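Local coordinates for protein mercuric reductase (Metallosphaera sedula, PDB 4YWO) that probably reduces mercuric ion to elemental mercury with NADPH, working as an FAD-containing homodimer of the pyridine nucleotide-disulfide oxidoreductase family, at residues T234-K239 with T251-V256. Residues are numbered along the deposited sequence; the frame is centred on the assembly and turned at random.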
ATOM      1  N   THR A 234     -28.555   2.127 -14.828  1.00 19.91           N
ATOM      2  CA  THR A 234     -28.257   0.794 -15.215  1.00 19.70           C
ATOM      3  C   THR A 234     -29.495   0.120 -15.970  1.00 22.19           C
ATOM      4  O   THR A 234     -30.563   0.670 -15.882  1.00 25.60           O
ATOM      5  CB  THR A 234     -27.927  -0.092 -14.007  1.00 24.36           C
ATOM      6  OG1 THR A 234     -28.867   0.156 -12.952  1.00 24.16           O
ATOM      7  CG2 THR A 234     -26.538   0.285 -13.492  1.00 23.16           C
ATOM      8  N   GLY A 235     -29.264  -1.039 -16.535  1.00 24.86           N
ATOM      9  CA  GLY A 235     -30.315  -1.721 -17.325  1.00 31.36           C
ATOM     10  C   GLY A 235     -30.816  -0.921 -18.502  1.00 32.14           C
ATOM     11  O   GLY A 235     -31.994  -1.047 -18.887  1.00 33.51           O
ATOM     12  N   VAL A 236     -29.977  -0.084 -19.076  1.00 28.01           N
ATOM     13  CA  VAL A 236     -30.390   0.766 -20.204  1.00 29.52           C
ATOM     14  C   VAL A 236     -29.803   0.368 -21.550  1.00 32.50           C
ATOM     15  O   VAL A 236     -28.607   0.030 -21.721  1.00 28.40           O
ATOM     16  CB  VAL A 236     -30.208   2.249 -19.889  1.00 31.06           C
ATOM     17  CG1 VAL A 236     -28.768   2.572 -19.494  1.00 30.46           C
ATOM     18  CG2 VAL A 236     -30.591   3.109 -21.078  1.00 37.68           C
ATOM     19  N   ASN A 237     -30.678   0.432 -22.579  1.00 33.55           N
ATOM     20  CA  ASN A 237     -30.289   0.191 -23.980  1.00 34.55           C
ATOM     21  C   ASN A 237     -30.366   1.447 -24.729  1.00 31.96           C
ATOM     22  O   ASN A 237     -31.376   2.154 -24.635  1.00 34.56           O
ATOM     23  CB  ASN A 237     -31.224  -0.802 -24.681  1.00 40.03           C
ATOM     24  CG  ASN A 237     -31.126  -2.175 -24.050  1.00 48.15           C
ATOM     25  OD1 ASN A 237     -30.103  -2.858 -24.171  1.00 49.78           O
ATOM     26  ND2 ASN A 237     -32.148  -2.546 -23.293  1.00 51.43           N
ATOM     27  N   VAL A 238     -29.260   1.788 -25.353  1.00 30.59           N
ATOM     28  CA  VAL A 238     -29.157   3.016 -26.104  1.00 30.61           C
ATOM     29  C   VAL A 238     -29.669   2.669 -27.495  1.00 31.74           C
ATOM     30  O   VAL A 238     -29.143   1.820 -28.098  1.00 36.01           O
ATOM     31  CB  VAL A 238     -27.702   3.529 -26.168  1.00 32.61           C
ATOM     32  CG1 VAL A 238     -27.614   4.763 -27.054  1.00 33.95           C
ATOM     33  CG2 VAL A 238     -27.285   3.895 -24.739  1.00 30.88           C
ATOM     34  N   LYS A 239     -30.694   3.371 -27.971  1.00 30.19           N
ATOM     35  CA  LYS A 239     -31.317   3.106 -29.302  1.00 34.04           C
ATOM     36  C   LYS A 239     -30.767   3.954 -30.447  1.00 34.90           C
ATOM     37  O   LYS A 239     -30.638   3.478 -31.588  1.00 36.42           O
ATOM     38  CB  LYS A 239     -32.822   3.330 -29.189  1.00 40.58           C
ATOM     39  CG  LYS A 239     -33.427   2.598 -28.030  1.00 45.17           C
ATOM     40  CD  LYS A 239     -34.907   2.357 -28.232  1.00 55.87           C
ATOM     41  CE  LYS A 239     -35.706   3.637 -28.204  1.00 60.18           C
ATOM     42  NZ  LYS A 239     -37.074   3.355 -27.690  1.00 62.17           N
ATOM     43  N   THR A 251     -32.682   6.426 -25.252  1.00 30.21           N
ATOM     44  CA  THR A 251     -32.571   5.101 -24.690  1.00 32.21           C
ATOM     45  C   THR A 251     -33.965   4.619 -24.421  1.00 39.44           C
ATOM     46  O   THR A 251     -34.914   5.405 -24.506  1.00 39.60           O
ATOM     47  CB  THR A 251     -31.820   5.137 -23.298  1.00 33.24           C
ATOM     48  OG1 THR A 251     -32.682   5.619 -22.259  1.00 35.64           O
ATOM     49  CG2 THR A 251     -30.599   6.030 -23.357  1.00 31.24           C
ATOM     50  N   ASP A 252     -34.078   3.362 -24.025  1.00 36.46           N
ATOM     51  CA  ASP A 252     -35.359   2.840 -23.584  1.00 44.23           C
ATOM     52  C   ASP A 252     -35.759   3.286 -22.166  1.00 42.81           C
ATOM     53  O   ASP A 252     -36.762   2.835 -21.647  1.00 49.33           O
ATOM     54  CB  ASP A 252     -35.390   1.305 -23.726  1.00 44.55           C
ATOM     55  CG  ASP A 252     -34.322   0.573 -22.853  1.00 52.92           C
ATOM     56  OD1 ASP A 252     -33.608   1.202 -22.008  1.00 46.48           O
ATOM     57  OD2 ASP A 252     -34.190  -0.661 -23.031  1.00 50.25           O
ATOM     58  N   LYS A 253     -34.955   4.112 -21.505  1.00 42.22           N
ATOM     59  CA  LYS A 253     -35.336   4.707 -20.225  1.00 46.79           C
ATOM     60  C   LYS A 253     -35.289   6.213 -20.256  1.00 44.24           C
ATOM     61  O   LYS A 253     -34.957   6.819 -19.242  1.00 44.30           O
ATOM     62  CB  LYS A 253     -34.367   4.251 -19.114  1.00 51.38           C
ATOM     63  CG  LYS A 253     -34.344   2.745 -18.870  1.00 57.91           C
ATOM     64  CD  LYS A 253     -35.671   2.231 -18.300  1.00 64.71           C
ATOM     65  CE  LYS A 253     -35.798   0.714 -18.365  1.00 69.08           C
ATOM     66  NZ  LYS A 253     -34.756   0.088 -17.514  1.00 72.62           N
ATOM     67  N   GLY A 254     -35.531   6.819 -21.419  1.00 42.30           N
ATOM     68  CA  GLY A 254     -35.543   8.281 -21.560  1.00 42.73           C
ATOM     69  C   GLY A 254     -34.378   8.826 -22.344  1.00 39.69           C
ATOM     70  O   GLY A 254     -33.487   8.091 -22.759  1.00 41.79           O
ATOM     71  N   GLU A 255     -34.411  10.126 -22.545  1.00 40.54           N
ATOM     72  CA  GLU A 255     -33.441  10.825 -23.349  1.00 39.93           C
ATOM     73  C   GLU A 255     -32.463  11.483 -22.377  1.00 37.25           C
ATOM     74  O   GLU A 255     -32.844  11.998 -21.354  1.00 40.45           O
ATOM     75  CB  GLU A 255     -34.107  11.857 -24.237  1.00 43.17           C
ATOM     76  CG  GLU A 255     -34.980  11.209 -25.301  1.00 51.34           C
ATOM     77  CD  GLU A 255     -35.682  12.200 -26.202  1.00 61.83           C
ATOM     78  OE1 GLU A 255     -35.049  13.172 -26.653  1.00 63.28           O
ATOM     79  OE2 GLU A 255     -36.882  11.991 -26.455  1.00 70.18           O
ATOM     80  N   VAL A 256     -31.180  11.392 -22.677  1.00 31.92           N
ATOM     81  CA  VAL A 256     -30.171  12.005 -21.871  1.00 31.31           C
ATOM     82  C   VAL A 256     -29.436  13.002 -22.755  1.00 26.98           C
ATOM     83  O   VAL A 256     -28.844  12.633 -23.723  1.00 30.29           O
ATOM     84  CB  VAL A 256     -29.224  10.877 -21.350  1.00 32.07           C
ATOM     85  CG1 VAL A 256     -28.090  11.519 -20.591  1.00 34.06           C
ATOM     86  CG2 VAL A 256     -30.042   9.871 -20.517  1.00 34.19           C
TER
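D252 lays its carboxylate across the backbone and side chain of N237, which it meets with both oxygens. OD1 takes the backbone N of N237 at 3.1 Å on an almost straight bond, the donor standing well above the carboxylate plane. ND2 of N237 meets OD2 on the syn side at 2.8 Å, tilted somewhat out of the carboxylate plane. The oxygen lies in the amide plane although the two flat groups are turned 78° apart, and this bond helps fix the rotation of the amide. In return, N of D252 reaches O of N237 at 3.0 Å, so three hydrogen bonds join the two residues. CG of D252 sits between its own backbone N and carbonyl carbon (chi1 62°), which swings the carboxylate back over N237.

Beside this polar patch, CG2 of V236 presses on CB of T251 at 3.2 Å, tighter than usual for two carbons. OG1 of T251 accepts from N of K253 at 2.8 Å, an ST turn, and gives its own proton to O of G254, which also accepts from the backbone N of T251. NZ of K253 bonds weakly to O of G235.

V238 and T251 form a non-hydrogen-bonded antiparallel pair where strands 238-243 and 247-251 meet. The turn after T251 leads into edge strand 254-258 of this three-stranded sheet, while V236 and V256 pack on L203 of strand 199-203 in the neighbouring parallel sheet.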